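Local atomic coordinates of heme peroxidase (Bacteroides thetaiotaomicron, PDB entry 2GVK), a protein that probably catalyses the heme-dependent, hydrogen peroxide-driven oxidation of dyes and other organic substrates, as dye-decolorizing peroxidases do. Residues F49-M52 / I53-M56; S268-S271 / T272-R275; D40-K43 / D44-N48. All coordinates share one frame; numbering follows the deposited sequence. Where two conformers were deposited one is given.

Contact 1. Residues F49-M52 / I53-M56; sequences FSAM and IRSM
Arg54 folds back along helix 38-59 over the turn carrying Ser50 and Ala51. The polar contacts start with the backbone, where the amides of Ile53, Arg54, Ser55 and Met56 each donate to the carbonyl four residues earlier; Arg54 N to Ser50 O, at 2.8 Å, is the shortest of these bonds. From the side chains comes a weak bond, Arg54 NH1 to Ser50 OG at 3.4 Å, bent to 130° at the hydrogen. A bend at chi3 (-72°) turns the guanidinium back, laying one face over the backbone: Ser50 O lies 3.8 Å from its plane, over its centre, and Arg54 NH2 comes within 3.5 Å of Ala51 CA.

The apolar contact lies with Phe49 and Ile53. CD1 at the tip of Ile53 approaches the Phe49 ring obliquely, 3.6 Å from CE2. Phe49 also reaches Cys67 and Met69 of the sheet, while the selenomethionines Met52 and Met56 pack on helix 118-131.

Across the subunit boundary, Arg54 NH1 forms a salt bridge with Asp166 of the second subunit, Ser50 OG bonds to the same carboxylate, and Ser55 OG bonds to Asp219 of that subunit. Phe49, Met52 and Met56 thus face the chain's own core, while Ile53 reaches Tyr309 and also Val165 of the second subunit, and the Ser50-Arg54 pair presents an arginine and a hydroxyl together to one acid of the neighbour, which probably stabilises both charges.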
loop_
_atom_site.group_PDB
_atom_site.type_symbol
_atom_site.label_atom_id
_atom_site.label_comp_id
_atom_site.label_asym_id
_atom_site.label_seq_id
_atom_site.Cartn_x
_atom_site.Cartn_y
_atom_site.Cartn_z
ATOM N N PHE A 49 -19.797 -12.995 -19.710
ATOM C CA PHE A 49 -18.814 -11.892 -19.608
ATOM C C PHE A 49 -18.862 -11.169 -18.267
ATOM O O PHE A 49 -17.838 -11.015 -17.611
ATOM C CB PHE A 49 -19.023 -10.896 -20.738
ATOM C CG PHE A 49 -17.885 -9.911 -20.905
ATOM C CD1 PHE A 49 -16.639 -10.329 -21.344
ATOM C CD2 PHE A 49 -18.073 -8.580 -20.640
ATOM C CE1 PHE A 49 -15.609 -9.412 -21.533
ATOM C CE2 PHE A 49 -17.059 -7.677 -20.834
ATOM C CZ PHE A 49 -15.818 -8.104 -21.258
ATOM N N SER A 50 -20.054 -10.756 -17.841
ATOM C CA SER A 50 -20.171 -10.056 -16.571
ATOM C C SER A 50 -19.824 -10.999 -15.387
ATOM O O SER A 50 -19.253 -10.562 -14.415
ATOM C CB SER A 50 -21.569 -9.441 -16.396
ATOM O OG SER A 50 -22.554 -10.437 -16.351
ATOM N N ALA A 51 -20.113 -12.299 -15.529
ATOM C CA ALA A 51 -19.705 -13.300 -14.522
ATOM C C ALA A 51 -18.170 -13.411 -14.410
ATOM O O ALA A 51 -17.622 -13.564 -13.316
ATOM C CB ALA A 51 -20.296 -14.657 -14.858
HETATM N N MSE A 52 -17.486 -13.368 -15.551
HETATM C CA MSE A 52 -16.033 -13.435 -15.557
HETATM C C MSE A 52 -15.442 -12.206 -14.850
HETATM O O MSE A 52 -14.469 -12.319 -14.102
HETATM C CB MSE A 52 -15.509 -13.527 -16.975
HETATM C CG MSE A 52 -15.836 -14.854 -17.675
HETATM SE SE MSE A 52 -15.298 -14.833 -19.550
HETATM C CE MSE A 52 -13.340 -14.609 -19.268
ATOM N N ILE A 53 -16.044 -11.033 -15.087
ATOM C CA ILE A 53 -15.625 -9.817 -14.413
ATOM C C ILE A 53 -15.939 -9.901 -12.926
ATOM O O ILE A 53 -15.090 -9.540 -12.087
ATOM C CB ILE A 53 -16.283 -8.565 -15.045
ATOM C CG1 ILE A 53 -15.799 -8.406 -16.493
ATOM C CG2 ILE A 53 -15.988 -7.314 -14.210
ATOM C CD1 ILE A 53 -16.587 -7.405 -17.306
ATOM N N ARG A 54 -17.128 -10.411 -12.578
ATOM C CA ARG A 54 -17.497 -10.581 -11.158
ATOM C C ARG A 54 -16.487 -11.446 -10.441
ATOM O O ARG A 54 -16.140 -11.185 -9.314
ATOM C CB ARG A 54 -18.888 -11.210 -11.014
ATOM C CG ARG A 54 -20.022 -10.248 -11.067
ATOM C CD ARG A 54 -21.321 -10.896 -10.553
ATOM N NE ARG A 54 -21.854 -11.883 -11.498
ATOM C CZ ARG A 54 -22.523 -11.575 -12.617
ATOM N NH1 ARG A 54 -22.763 -10.309 -12.931
ATOM N NH2 ARG A 54 -22.963 -12.535 -13.417
ATOM N N SER A 55 -16.080 -12.532 -11.088
ATOM C CA SER A 55 -15.117 -13.448 -10.507
ATOM C C SER A 55 -13.799 -12.732 -10.177
ATOM O O SER A 55 -13.308 -12.784 -9.028
ATOM C CB SER A 55 -14.874 -14.625 -11.453
ATOM O OG SER A 55 -13.889 -15.501 -10.933
HETATM N N MSE A 56 -13.275 -11.986 -11.140
HETATM C CA MSE A 56 -12.023 -11.269 -10.941
HETATM C C MSE A 56 -12.128 -10.263 -9.811
HETATM O O MSE A 56 -11.219 -10.136 -9.012
HETATM C CB MSE A 56 -11.603 -10.543 -12.197
HETATM C CG MSE A 56 -11.351 -11.414 -13.364
HETATM SE SE MSE A 56 -9.952 -12.749 -13.072
HETATM C CE MSE A 56 -8.606 -11.643 -12.507
#

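Contact 2. Residues S268-S271 / T272-R275; sequences STFS and TTRR. With EDO (1,2-ethanediol), chain K.
The ring of Phe270 takes Arg274 CB over one face, 4.2 Å above the plane and offset toward the rim, while Thr273 comes up obliquely, its CB 3.7 Å from Phe270 CD1 and its methyl CG2 near CE1. With CG opposite the backbone N (chi1 -177°), the ring is carried forward along the helix, to the residues three and four places on. In one of its two conformers, the Arg274 guanidinium is turned 52° from the ring plane and takes no part in a stack: its extended chain carries it past Phe270, and NH1 donates to Ser93 O. Elsewhere around Phe270 are Phe92, Tyr187 and Phe189, the last two on strand 186-195.

Thr269 is the N-cap of helix 270-281, which follows strand 258-267 in the C-terminal half of a chain belonging to the dimeric alpha-beta barrel clan. Its OG1 accepts a weak capping bond from Ser271 N at 3.3 Å, but the main partner of OG1 is Glu88, whose other carboxylate oxygen also takes a weak bond from Ser271 N. The first turn is closed by Thr272 N donating to Thr269 O, with the donor 50° out of the carbonyl plane. From the next carbonyl on, the bonding runs between residues four apart: Arg274 N meets Phe270 O at 2.8 Å, almost in line with the carbonyl, and Arg275 N donates to Ser271 O.

Beside the cap, Thr269 and Thr272 cross at about a right angle, the methyl CG2 of Thr269 lying 3.5 Å from Thr272 OG1. A water bridges Ser271 OG and Thr272 OG1, at 2.8 Å from each. In the preceding loop, Ser268 OG lies 2.9 Å from O2 of a 1,2-ethanediol probably left from crystallisation, which is also hydrogen-bonded to His171 O.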
loop_
_atom_site.group_PDB
_atom_site.type_symbol
_atom_site.label_atom_id
_atom_site.label_comp_id
_atom_site.label_asym_id
_atom_site.label_seq_id
_atom_site.Cartn_x
_atom_site.Cartn_y
_atom_site.Cartn_z
ATOM N N SER A 268 -19.753 8.366 -27.125
ATOM C CA SER A 268 -21.210 8.283 -27.239
ATOM C C SER A 268 -21.647 8.337 -28.724
ATOM O O SER A 268 -22.721 7.867 -29.082
ATOM C CB SER A 268 -21.867 9.435 -26.461
ATOM O OG SER A 268 -21.499 10.699 -27.009
ATOM N N THR A 269 -20.851 9.024 -29.534
ATOM C CA THR A 269 -21.082 9.111 -30.968
ATOM C C THR A 269 -19.763 9.046 -31.719
ATOM O O THR A 269 -18.851 9.847 -31.478
ATOM C CB THR A 269 -21.876 10.427 -31.367
ATOM O OG1 THR A 269 -21.935 10.551 -32.792
ATOM C CG2 THR A 269 -21.229 11.673 -30.782
ATOM N N PHE A 270 -19.657 8.112 -32.647
ATOM C CA PHE A 270 -18.433 7.974 -33.413
ATOM C C PHE A 270 -18.133 9.224 -34.278
ATOM O O PHE A 270 -16.999 9.480 -34.604
ATOM C CB PHE A 270 -18.462 6.712 -34.279
ATOM C CG PHE A 270 -17.178 6.478 -35.047
ATOM C CD1 PHE A 270 -15.948 6.364 -34.369
ATOM C CD2 PHE A 270 -17.182 6.409 -36.429
ATOM C CE1 PHE A 270 -14.774 6.166 -35.068
ATOM C CE2 PHE A 270 -16.011 6.205 -37.127
ATOM C CZ PHE A 270 -14.797 6.079 -36.442
ATOM N N SER A 271 -19.170 10.015 -34.568
ATOM C CA SER A 271 -19.006 11.250 -35.344
ATOM C C SER A 271 -17.971 12.195 -34.703
ATOM O O SER A 271 -17.256 12.883 -35.396
ATOM C CB SER A 271 -20.365 11.966 -35.547
ATOM O OG SER A 271 -20.914 12.438 -34.337
ATOM N N THR A 272 -17.872 12.184 -33.391
ATOM C CA THR A 272 -16.891 13.024 -32.714
ATOM C C THR A 272 -15.483 12.511 -32.983
ATOM O O THR A 272 -14.569 13.281 -33.337
ATOM C CB THR A 272 -17.164 13.089 -31.208
ATOM O OG1 THR A 272 -18.400 13.795 -30.979
ATOM C CG2 THR A 272 -16.048 13.809 -30.473
ATOM N N THR A 273 -15.305 11.214 -32.813
ATOM C CA THR A 273 -14.017 10.592 -33.067
ATOM C C THR A 273 -13.611 10.805 -34.518
ATOM O O THR A 273 -12.465 11.164 -34.804
ATOM C CB THR A 273 -14.063 9.082 -32.767
ATOM O OG1 THR A 273 -14.643 8.882 -31.476
ATOM C CG2 THR A 273 -12.650 8.475 -32.814
ATOM N N ARG A 274 -14.563 10.662 -35.420
ATOM C CA ARG A 274 -14.256 10.799 -36.829
ATOM C C ARG A 274 -13.882 12.241 -37.165
ATOM O O ARG A 274 -12.950 12.469 -37.915
ATOM C CB ARG A 274 -15.396 10.313 -37.730
ATOM C CG ARG A 274 -14.947 10.264 -39.195
ATOM C CD ARG A 274 -15.968 9.718 -40.158
ATOM N NE ARG A 274 -15.542 10.016 -41.536
ATOM C CZ ARG A 274 -14.644 9.307 -42.231
ATOM N NH1 ARG A 274 -14.122 8.196 -41.734
ATOM N NH2 ARG A 274 -14.308 9.693 -43.459
ATOM N N ARG A 275 -14.540 13.208 -36.534
ATOM C CA ARG A 275 -14.198 14.611 -36.760
ATOM C C ARG A 275 -12.787 14.929 -36.259
ATOM O O ARG A 275 -12.040 15.669 -36.902
ATOM C CB ARG A 275 -15.219 15.535 -36.095
ATOM C CG ARG A 275 -14.852 17.015 -36.153
ATOM C CD ARG A 275 -16.032 17.945 -36.409
ATOM N NE ARG A 275 -16.771 17.582 -37.613
ATOM C CZ ARG A 275 -17.762 18.303 -38.120
ATOM N NH1 ARG A 275 -18.140 19.427 -37.526
ATOM N NH2 ARG A 275 -18.385 17.903 -39.222
HETATM C C1 EDO K . -21.284 14.759 -26.847
HETATM O O1 EDO K . -22.100 14.529 -28.021
HETATM C C2 EDO K . -22.067 14.425 -25.585
HETATM O O2 EDO K . -22.263 13.007 -25.495
HETATM O O HOH W 1 -19.819 14.724 -33.242
#

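Contact 3. Residues D40-K43 / D44-N48; sequences DKVK and DVCAN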
loop_
_atom_site.group_PDB
_atom_site.type_symbol
_atom_site.label_atom_id
_atom_site.label_comp_id
_atom_site.label_asym_id
_atom_site.label_seq_id
_atom_site.Cartn_x
_atom_site.Cartn_y
_atom_site.Cartn_z
ATOM N N ASP A 40 -21.950 -19.754 -31.590
ATOM C CA ASP A 40 -22.240 -20.269 -30.240
ATOM C C ASP A 40 -21.133 -19.946 -29.237
ATOM O O ASP A 40 -21.407 -19.636 -28.079
ATOM C CB ASP A 40 -22.472 -21.762 -30.282
ATOM C CG ASP A 40 -23.850 -22.131 -30.839
ATOM O OD1 ASP A 40 -24.695 -21.224 -31.026
ATOM O OD2 ASP A 40 -24.093 -23.335 -31.061
ATOM N N LYS A 41 -19.885 -20.068 -29.657
ATOM C CA LYS A 41 -18.760 -19.788 -28.749
ATOM C C LYS A 41 -18.693 -18.304 -28.405
ATOM O O LYS A 41 -18.482 -17.937 -27.248
ATOM C CB LYS A 41 -17.443 -20.296 -29.338
ATOM C CG LYS A 41 -17.356 -21.812 -29.283
ATOM C CD LYS A 41 -16.103 -22.343 -29.873
ATOM C CE LYS A 41 -16.076 -23.866 -29.796
ATOM N NZ LYS A 41 -15.028 -24.434 -30.677
ATOM N N VAL A 42 -18.955 -17.451 -29.380
ATOM C CA VAL A 42 -18.994 -16.020 -29.114
ATOM C C VAL A 42 -20.149 -15.691 -28.153
ATOM O O VAL A 42 -19.985 -14.910 -27.215
ATOM C CB VAL A 42 -19.110 -15.195 -30.420
ATOM C CG1 VAL A 42 -19.403 -13.684 -30.107
ATOM C CG2 VAL A 42 -17.835 -15.346 -31.243
ATOM N N LYS A 43 -21.296 -16.318 -28.371
ATOM C CA LYS A 43 -22.464 -16.082 -27.515
ATOM C C LYS A 43 -22.212 -16.572 -26.083
ATOM O O LYS A 43 -22.671 -15.940 -25.114
ATOM C CB LYS A 43 -23.712 -16.741 -28.099
ATOM C CG LYS A 43 -24.249 -16.037 -29.312
ATOM C CD LYS A 43 -25.583 -16.610 -29.761
ATOM C CE LYS A 43 -26.145 -15.814 -30.936
ATOM N NZ LYS A 43 -27.556 -16.217 -31.283
ATOM N N ASP A 44 -21.449 -17.655 -25.937
ATOM C CA ASP A 44 -21.049 -18.168 -24.586
ATOM C C ASP A 44 -20.263 -17.124 -23.843
ATOM O O ASP A 44 -20.472 -16.897 -22.662
ATOM C CB ASP A 44 -20.200 -19.442 -24.688
ATOM C CG ASP A 44 -19.722 -19.948 -23.296
ATOM O OD1 ASP A 44 -20.588 -20.418 -22.507
ATOM O OD2 ASP A 44 -18.495 -19.871 -22.995
ATOM N N VAL A 45 -19.344 -16.473 -24.536
ATOM C CA VAL A 45 -18.570 -15.398 -23.905
ATOM C C VAL A 45 -19.498 -14.212 -23.545
ATOM O O VAL A 45 -19.436 -13.687 -22.440
ATOM C CB VAL A 45 -17.404 -14.915 -24.801
ATOM C CG1 VAL A 45 -16.754 -13.679 -24.209
ATOM C CG2 VAL A 45 -16.380 -16.004 -24.966
ATOM N N CYS A 46 -20.384 -13.826 -24.470
ATOM C CA CYS A 46 -21.353 -12.749 -24.189
ATOM C C CYS A 46 -22.159 -13.060 -22.929
ATOM O O CYS A 46 -22.338 -12.195 -22.057
ATOM C CB CYS A 46 -22.322 -12.544 -25.357
ATOM S SG CYS A 46 -21.596 -11.936 -26.860
ATOM N N ALA A 47 -22.664 -14.291 -22.852
ATOM C CA ALA A 47 -23.508 -14.710 -21.751
ATOM C C ALA A 47 -22.773 -14.702 -20.413
ATOM O O ALA A 47 -23.384 -14.441 -19.368
ATOM C CB ALA A 47 -24.060 -16.091 -22.025
ATOM N N ASN A 48 -21.477 -14.988 -20.446
ATOM C CA ASN A 48 -20.709 -15.185 -19.236
ATOM C C ASN A 48 -19.748 -14.046 -18.911
ATOM O O ASN A 48 -19.006 -14.107 -17.906
ATOM C CB ASN A 48 -19.953 -16.499 -19.347
ATOM C CG ASN A 48 -20.865 -17.679 -19.255
ATOM O OD1 ASN A 48 -21.549 -17.871 -18.234
ATOM N ND2 ASN A 48 -20.947 -18.448 -20.324
#
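Val42 and Cys46 meet one turn apart on the buried side of helix 38-59, Val42 CG1 lying 4.3 Å from Cys46 SG. The sulfur is anti to the carbonyl carbon of Cys46 (chi1 -66°), which turns it back toward Val42. The backbone joins them more closely: Cys46 N donates to Val42 O at 3.0 Å, in the carbonyl plane and nearly straight at the hydrogen (166°). Parallel links run from Asp44 N to Asp40 O, from Val45 N to Lys41 O, and from Ala47 N to Lys43 O. Two side chains rest on one of these oxygens, Lys41 O: Asp44 CB at 3.4 Å and Val45 CG2 at 3.7 Å.

Asn48 ends this run differently. Its ND2 reaches back to Asp44 O at 2.8 Å, with the carbonyl oxygen tilted 29° out of the amide plane, while its backbone N makes weak bonds to both Asp44 O and Val45 O. This side-chain bond to a main-chain carbonyl comes just before the kink at residues 50 and 51.

Further out, Val45 packs on Leu128 and on Met69, the latter also touching Cys46, so the helix lies against the sheet with helix 118-131 alongside. Lys41 NZ donates to Lys133 O. Asp44, deposited in two conformers, forms a salt bridge with Lys131 in one, so this pairing may be partial, and the Asp40 side chain is about 5 Å from the sodium bound at Pro36 and Asp37.

Asp40 lies in the first turn of the helix, whose dipole would probably favour its negative charge, and the Asn48 amide gives Asp44 O a side-chain donor beside the irregular turn.

In the fold
Contacts 3 and 1 follow one another directly on helix 38-59, in the N-terminal half, with centres 13 Å apart on the same side of the chain's centre. Contact 2 comes much later, at the start of helix 270-281 in the C-terminal half; its centre is 29 Å from each of the others, and its nearest atoms are about 17 Å from contact 1 and 20 Å from contact 3. The eight-stranded antiparallel sheet connects the two regions: helix 38-59 packs on strand 66-72, helix 270-281 on strand 186-195, with strand 296-306 between those strands. Helix 38-59 runs from beside the sodium site to a subunit interface, while contact 2 touches no other chain of the assembly.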